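Local coordinates for protein ORF98 PTP-2 (Cydia pomonella granulosis virus, PDB 6I28) that probably removes phosphate from protein tyrosine and serine or threonine residues, perhaps of MAP kinases, as a viral dual-specificity phosphatase, at residues Y88-I93 with I116-R121; I125-A130 with E148-K153. One frame throughout, in Å; residues are numbered along the deposited sequence.

Contact 1: Y88-I93 with I116-R121; sequences YLWLKI and IYYIMR
Tyr-118 reaches out from helix 116-121 and lays its phenol against three residues of helix 88-93: Leu-89, Trp-90 and Ile-93. Leu-89 meets the ring obliquely, its CB 3.8 Å from both CD1 and CE1 of Tyr-118. Its methyl CD1 sits equally close to CD1 of the tyrosine and also touches CB, so this leucine follows the aromatic from its root to halfway along. Ile-93 comes from the other direction to meet the far end: its CD1 methyl lies 3.4 Å from Tyr-118 OH and 3.6 Å from CZ. Trp-90 brings its indole across at about a right angle, with CD1 of the indole 3.8 Å from Tyr-118 OH. Trp-90 also brings its main-chain N close to CE1 of the tyrosine; the rest of the contact is carbon against carbon or against the hydroxyl oxygen.

With its ring trans to the backbone N (chi1 -175°), Tyr-118 projects straight off its helix. The reach is needed, because the two local axes stay 11.4 Å apart and cross at -72°; one large ring does most of the bridging. Phe-86, on the same helix as Leu-89, meets the Tyr-118 ring with the planes inclined at about 35°, and His-94 stacks on Trp-90. Beyond the contact, Arg-121 makes a cation-pi contact with the same Phe-86; its NH1 donates to Tyr-117 OH at 3.0 Å, with the oxygen close to the guanidinium plane, and forms a salt bridge with Glu-83.

Helix 82-95 leads to strand 100-103, and helix 110-123 leaves that strand after the loop that carries the phosphate-binding signature in this family. Packing these two helices against each other is part of the alpha/beta fold of the dual-specificity phosphatase domain.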
loop_
_atom_site.group_PDB
_atom_site.type_symbol
_atom_site.label_atom_id
_atom_site.label_comp_id
_atom_site.label_asym_id
_atom_site.label_seq_id
_atom_site.Cartn_x
_atom_site.Cartn_y
_atom_site.Cartn_z
ATOM N N TYR A 88 7.299 6.215 5.211
ATOM C CA TYR A 88 6.219 6.317 6.182
ATOM C C TYR A 88 5.814 4.946 6.713
ATOM O O TYR A 88 5.738 4.703 7.930
ATOM C CB TYR A 88 5.044 7.017 5.551
ATOM C CG TYR A 88 3.888 7.243 6.473
ATOM C CD1 TYR A 88 3.858 8.336 7.346
ATOM C CD2 TYR A 88 2.819 6.361 6.505
ATOM C CE1 TYR A 88 2.789 8.513 8.153
ATOM C CE2 TYR A 88 1.740 6.561 7.321
ATOM C CZ TYR A 88 1.717 7.654 8.151
ATOM O OH TYR A 88 0.612 7.780 8.968
ATOM N N LEU A 89 5.614 3.986 5.797
ATOM C CA LEU A 89 5.254 2.655 6.274
ATOM C C LEU A 89 6.351 2.078 7.172
ATOM O O LEU A 89 6.068 1.505 8.224
ATOM C CB LEU A 89 5.044 1.763 5.071
ATOM C CG LEU A 89 3.800 2.096 4.211
ATOM C CD1 LEU A 89 3.959 1.264 2.913
ATOM C CD2 LEU A 89 2.510 1.808 4.865
ATOM N N TRP A 90 7.604 2.173 6.733
ATOM C CA TRP A 90 8.726 1.601 7.468
ATOM C C TRP A 90 8.814 2.206 8.879
ATOM O O TRP A 90 8.929 1.476 9.867
ATOM C CB TRP A 90 9.995 1.788 6.645
ATOM C CG TRP A 90 11.057 0.775 7.092
ATOM C CD1 TRP A 90 11.288 -0.488 6.546
ATOM C CD2 TRP A 90 11.945 0.907 8.165
ATOM N NE1 TRP A 90 12.270 -1.110 7.219
ATOM C CE2 TRP A 90 12.703 -0.280 8.227
ATOM C CE3 TRP A 90 12.188 1.921 9.090
ATOM C CZ2 TRP A 90 13.663 -0.482 9.169
ATOM C CZ3 TRP A 90 13.133 1.720 10.015
ATOM C CH2 TRP A 90 13.874 0.525 10.063
ATOM N N LEU A 91 8.607 3.509 9.005
ATOM C CA LEU A 91 8.747 4.133 10.306
ATOM C C LEU A 91 7.559 3.824 11.223
ATOM O O LEU A 91 7.748 3.675 12.451
ATOM C CB LEU A 91 8.947 5.644 10.126
ATOM C CG LEU A 91 10.217 6.062 9.376
ATOM C CD1 LEU A 91 10.128 7.518 8.873
ATOM C CD2 LEU A 91 11.458 5.877 10.286
ATOM N N LYS A 92 6.347 3.724 10.660
ATOM C CA LYS A 92 5.180 3.334 11.456
ATOM C C LYS A 92 5.266 1.887 11.890
ATOM O O LYS A 92 4.928 1.545 13.027
ATOM C CB LYS A 92 3.907 3.589 10.679
ATOM C CG LYS A 92 3.596 5.123 10.555
ATOM C CD LYS A 92 3.376 5.898 11.876
ATOM C CE LYS A 92 3.211 7.374 11.583
ATOM N NZ LYS A 92 2.947 8.104 12.865
ATOM N N ILE A 93 5.729 1.016 11.007
ATOM C CA ILE A 93 5.803 -0.392 11.354
ATOM C C ILE A 93 6.957 -0.654 12.316
ATOM O O ILE A 93 6.750 -1.217 13.389
ATOM C CB ILE A 93 5.887 -1.231 10.079
ATOM C CG1 ILE A 93 4.545 -1.130 9.341
ATOM C CG2 ILE A 93 6.222 -2.650 10.382
ATOM C CD1 ILE A 93 4.650 -1.554 7.899
ATOM N N ILE A 116 2.523 -4.119 -2.373
ATOM C CA ILE A 116 3.429 -5.027 -3.065
ATOM C C ILE A 116 4.831 -4.457 -3.013
ATOM O O ILE A 116 5.796 -5.179 -2.779
ATOM C CB ILE A 116 2.949 -5.271 -4.511
ATOM C CG1 ILE A 116 1.669 -6.123 -4.561
ATOM C CG2 ILE A 116 4.069 -5.929 -5.383
ATOM C CD1 ILE A 116 1.075 -6.386 -5.969
ATOM N N TYR A 117 4.961 -3.144 -3.188
ATOM C CA TYR A 117 6.278 -2.526 -3.197
ATOM C C TYR A 117 6.917 -2.582 -1.813
ATOM O O TYR A 117 8.118 -2.883 -1.679
ATOM C CB TYR A 117 6.172 -1.066 -3.625
ATOM C CG TYR A 117 7.528 -0.356 -3.610
ATOM C CD1 TYR A 117 8.569 -0.787 -4.348
ATOM C CD2 TYR A 117 7.729 0.752 -2.821
ATOM C CE1 TYR A 117 9.821 -0.135 -4.348
ATOM C CE2 TYR A 117 8.939 1.431 -2.771
ATOM C CZ TYR A 117 9.997 0.991 -3.524
ATOM O OH TYR A 117 11.225 1.633 -3.511
ATOM N N TYR A 118 6.136 -2.295 -0.764
ATOM C CA TYR A 118 6.644 -2.491 0.568
ATOM C C TYR A 118 7.167 -3.883 0.804
ATOM O O TYR A 118 8.246 -4.035 1.376
ATOM C CB TYR A 118 5.596 -2.116 1.619
ATOM C CG TYR A 118 6.130 -2.191 3.004
ATOM C CD1 TYR A 118 6.864 -1.124 3.503
ATOM C CD2 TYR A 118 5.992 -3.326 3.816
ATOM C CE1 TYR A 118 7.402 -1.149 4.735
ATOM C CE2 TYR A 118 6.529 -3.323 5.127
ATOM C CZ TYR A 118 7.260 -2.232 5.552
ATOM O OH TYR A 118 7.848 -2.156 6.798
ATOM N N ILE A 119 6.485 -4.925 0.280
ATOM C CA ILE A 119 6.962 -6.289 0.475
ATOM C C ILE A 119 8.178 -6.601 -0.397
ATOM O O ILE A 119 9.116 -7.258 0.061
ATOM C CB ILE A 119 5.756 -7.234 0.216
ATOM C CG1 ILE A 119 4.714 -7.072 1.356
ATOM C CG2 ILE A 119 6.191 -8.701 0.051
ATOM C CD1 ILE A 119 3.495 -7.919 1.193
ATOM N N MET A 120 8.188 -6.118 -1.656
ATOM C CA MET A 120 9.350 -6.243 -2.512
ATOM C C MET A 120 10.588 -5.661 -1.865
ATOM O O MET A 120 11.632 -6.308 -1.815
ATOM C CB MET A 120 9.120 -5.536 -3.853
ATOM C CG MET A 120 8.042 -6.087 -4.708
ATOM S SD MET A 120 7.715 -5.042 -6.130
ATOM C CE MET A 120 9.349 -4.862 -6.816
ATOM N N ARG A 121 10.457 -4.505 -1.238
ATOM C CA ARG A 121 11.646 -3.820 -0.797
ATOM C C ARG A 121 12.117 -4.264 0.590
ATOM O O ARG A 121 13.327 -4.355 0.839
ATOM C CB ARG A 121 11.380 -2.305 -0.787
ATOM C CG ARG A 121 12.556 -1.494 -0.285
ATOM C CD ARG A 121 12.409 -0.045 -0.703
ATOM N NE ARG A 121 13.223 0.883 0.077
ATOM C CZ ARG A 121 13.289 2.202 -0.158
ATOM N NH1 ARG A 121 12.628 2.743 -1.159
ATOM N NH2 ARG A 121 14.027 2.980 0.612
#

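Contact 2: I125-A130 with E148-K153; sequences IDYEQA and ELLKGK
Gln-129 N donates to Asp-126 OD1 at 2.9 Å, and this N-cap bond starts the helix whose first residue, Tyr-127, packs on Leu-150 and Lys-151. The N-H...O angle is 160°, with the donor nearly in line with the C-O bond of the carboxylate. Asp-126 also accepts through its main-chain O from Ala-130 N, so its side chain and its main-chain O are both tied into the first turn. The negative carboxylate at the helix start probably suits the dipole there.

Tyr-127 does the touching. Leu-150 comes to the rim of its ring, near the ring plane: the methyl CD1 of the leucine lies 3.7 Å from CD1 of the tyrosine and 3.8 Å from CE1, with CB of Leu-150 close behind. Lys-151, its chain stretched out beyond CG, crosses obliquely: CG passes CB of Tyr-127 at 4.1 Å and CE then approaches CD2, while the amine goes on beyond. Because the tyrosine CG stands anti to N (chi1 170°), the ring runs past the Leu-150 side chain and presents CD1 and CE1 to the leucine methyl. Glu-128 OE2 and Lys-151 NZ remain 6.0 Å apart, too far for a salt bridge, though opposite charges may still favour each other slightly.

The backbones are close here, with CA of Tyr-127 5.9 Å from CA of Lys-151. Ile-116 of helix 110-123 touches both Tyr-127 and Leu-150, and Met-120 meets Ala-130. The contact thus joins the start of helix 127-137 to the C-terminal part of helix 144-151 alongside helix 110-123, just before Lys-153 leads into the hairpin of strands 154-159 and 162-167.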
loop_
_atom_site.group_PDB
_atom_site.type_symbol
_atom_site.label_atom_id
_atom_site.label_comp_id
_atom_site.label_asym_id
_atom_site.label_seq_id
_atom_site.Cartn_x
_atom_site.Cartn_y
_atom_site.Cartn_z
ATOM N N ILE A 125 12.657 -8.964 -2.832
ATOM C CA ILE A 125 12.124 -9.962 -3.751
ATOM C C ILE A 125 11.466 -9.229 -4.920
ATOM O O ILE A 125 11.081 -8.076 -4.817
ATOM C CB ILE A 125 11.116 -10.938 -3.084
ATOM C CG1 ILE A 125 9.852 -10.227 -2.590
ATOM C CG2 ILE A 125 11.732 -11.625 -1.889
ATOM C CD1 ILE A 125 8.836 -11.164 -1.832
ATOM N N ASP A 126 11.335 -9.913 -6.057
ATOM C CA ASP A 126 10.888 -9.215 -7.258
ATOM C C ASP A 126 9.372 -9.067 -7.298
ATOM O O ASP A 126 8.645 -9.565 -6.433
ATOM C CB ASP A 126 11.370 -9.947 -8.515
ATOM C CG ASP A 126 10.743 -11.301 -8.675
ATOM O OD1 ASP A 126 9.866 -11.734 -7.901
ATOM O OD2 ASP A 126 11.151 -11.963 -9.615
ATOM N N TYR A 127 8.873 -8.384 -8.331
ATOM C CA TYR A 127 7.450 -8.094 -8.390
ATOM C C TYR A 127 6.603 -9.358 -8.406
ATOM O O TYR A 127 5.630 -9.470 -7.657
ATOM C CB TYR A 127 7.117 -7.243 -9.594
ATOM C CG TYR A 127 5.622 -7.134 -9.822
ATOM C CD1 TYR A 127 4.874 -6.239 -9.096
ATOM C CD2 TYR A 127 4.947 -7.939 -10.747
ATOM C CE1 TYR A 127 3.523 -6.120 -9.268
ATOM C CE2 TYR A 127 3.545 -7.800 -10.922
ATOM C CZ TYR A 127 2.856 -6.892 -10.175
ATOM O OH TYR A 127 1.496 -6.735 -10.307
ATOM N N GLU A 128 6.947 -10.319 -9.258
ATOM C CA GLU A 128 6.084 -11.492 -9.405
ATOM C C GLU A 128 5.999 -12.271 -8.094
ATOM O O GLU A 128 4.930 -12.736 -7.718
ATOM C CB GLU A 128 6.583 -12.386 -10.538
ATOM C CG GLU A 128 5.816 -12.170 -11.874
ATOM C CD GLU A 128 4.344 -12.556 -11.782
ATOM O OE1 GLU A 128 4.061 -13.665 -11.253
ATOM O OE2 GLU A 128 3.475 -11.749 -12.227
ATOM N N GLN A 129 7.108 -12.399 -7.366
ATOM C CA GLN A 129 7.062 -13.078 -6.073
ATOM C C GLN A 129 6.209 -12.304 -5.063
ATOM O O GLN A 129 5.397 -12.886 -4.334
ATOM C CB GLN A 129 8.468 -13.263 -5.517
ATOM C CG GLN A 129 8.531 -14.308 -4.434
ATOM C CD GLN A 129 9.938 -14.560 -3.962
ATOM O OE1 GLN A 129 10.900 -14.395 -4.711
ATOM N NE2 GLN A 129 10.072 -14.940 -2.700
ATOM N N ALA A 130 6.417 -10.990 -4.955
ATOM C CA ALA A 130 5.596 -10.251 -4.028
ATOM C C ALA A 130 4.139 -10.228 -4.456
ATOM O O ALA A 130 3.245 -10.224 -3.601
ATOM C CB ALA A 130 6.129 -8.826 -3.881
ATOM N N GLU A 148 4.655 -1.880 -14.399
ATOM C CA GLU A 148 5.947 -1.447 -14.921
ATOM C C GLU A 148 6.687 -0.568 -13.905
ATOM O O GLU A 148 7.910 -0.637 -13.798
ATOM C CB GLU A 148 5.766 -0.718 -16.254
ATOM C CG GLU A 148 5.313 -1.619 -17.401
ATOM C CD GLU A 148 6.218 -2.853 -17.637
ATOM O OE1 GLU A 148 7.467 -2.689 -17.739
ATOM O OE2 GLU A 148 5.670 -3.985 -17.719
ATOM N N LEU A 149 5.967 0.240 -13.133
ATOM C CA LEU A 149 6.610 1.057 -12.102
ATOM C C LEU A 149 7.394 0.191 -11.130
ATOM O O LEU A 149 8.561 0.478 -10.831
ATOM C CB LEU A 149 5.568 1.876 -11.354
ATOM C CG LEU A 149 5.964 2.573 -10.065
ATOM C CD1 LEU A 149 6.867 3.691 -10.339
ATOM C CD2 LEU A 149 4.733 3.127 -9.354
ATOM N N LEU A 150 6.753 -0.879 -10.629
ATOM C CA LEU A 150 7.327 -1.741 -9.616
ATOM C C LEU A 150 8.465 -2.574 -10.173
ATOM O O LEU A 150 9.528 -2.714 -9.540
ATOM C CB LEU A 150 6.234 -2.643 -9.050
ATOM C CG LEU A 150 5.094 -1.949 -8.320
ATOM C CD1 LEU A 150 4.324 -2.910 -7.473
ATOM C CD2 LEU A 150 5.708 -0.905 -7.480
ATOM N N LYS A 151 8.253 -3.160 -11.350
ATOM C CA LYS A 151 9.330 -3.863 -12.038
ATOM C C LYS A 151 10.521 -2.946 -12.271
ATOM O O LYS A 151 11.673 -3.378 -12.188
ATOM C CB LYS A 151 8.821 -4.437 -13.358
ATOM C CG LYS A 151 7.757 -5.514 -13.208
ATOM C CD LYS A 151 7.476 -6.181 -14.613
ATOM C CE LYS A 151 6.532 -7.388 -14.544
ATOM N NZ LYS A 151 6.038 -7.812 -15.948
ATOM N N GLY A 152 10.263 -1.672 -12.564
ATOM C CA GLY A 152 11.335 -0.719 -12.762
ATOM C C GLY A 152 12.159 -0.424 -11.529
ATOM O O GLY A 152 13.254 0.144 -11.667
ATOM N N LYS A 153 11.675 -0.803 -10.342
ATOM C CA LYS A 153 12.454 -0.667 -9.122
ATOM C C LYS A 153 13.421 -1.828 -8.913
ATOM O O LYS A 153 14.214 -1.797 -7.967
ATOM C CB LYS A 153 11.544 -0.578 -7.891
ATOM C CG LYS A 153 10.491 0.506 -7.918
ATOM C CD LYS A 153 10.985 1.876 -8.302
ATOM C CE LYS A 153 11.901 2.442 -7.316
ATOM N NZ LYS A 153 12.005 3.917 -7.605
#

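In the fold
Contact 1 and contact 2 lie about 14 Å apart, centre to centre, and come in series along the chain, the first closing before the second opens. Helix 110-123 connects them, packing on helix 82-95 in contact 1 and touching both helices of contact 2. Met-120 O probably accepts a hydrogen bond from Ile-125 N, and the Met-120 methyl CE packs against Leu-150 O. Contact 1 is near the centre of the chain, contact 2 further out, by the C-terminal hairpin. Together they pack four of the domain's helices, 82-95, 110-123, 127-137 and 144-151, outward from the mixed sheet, around the helix that follows the family's phosphate-binding loop.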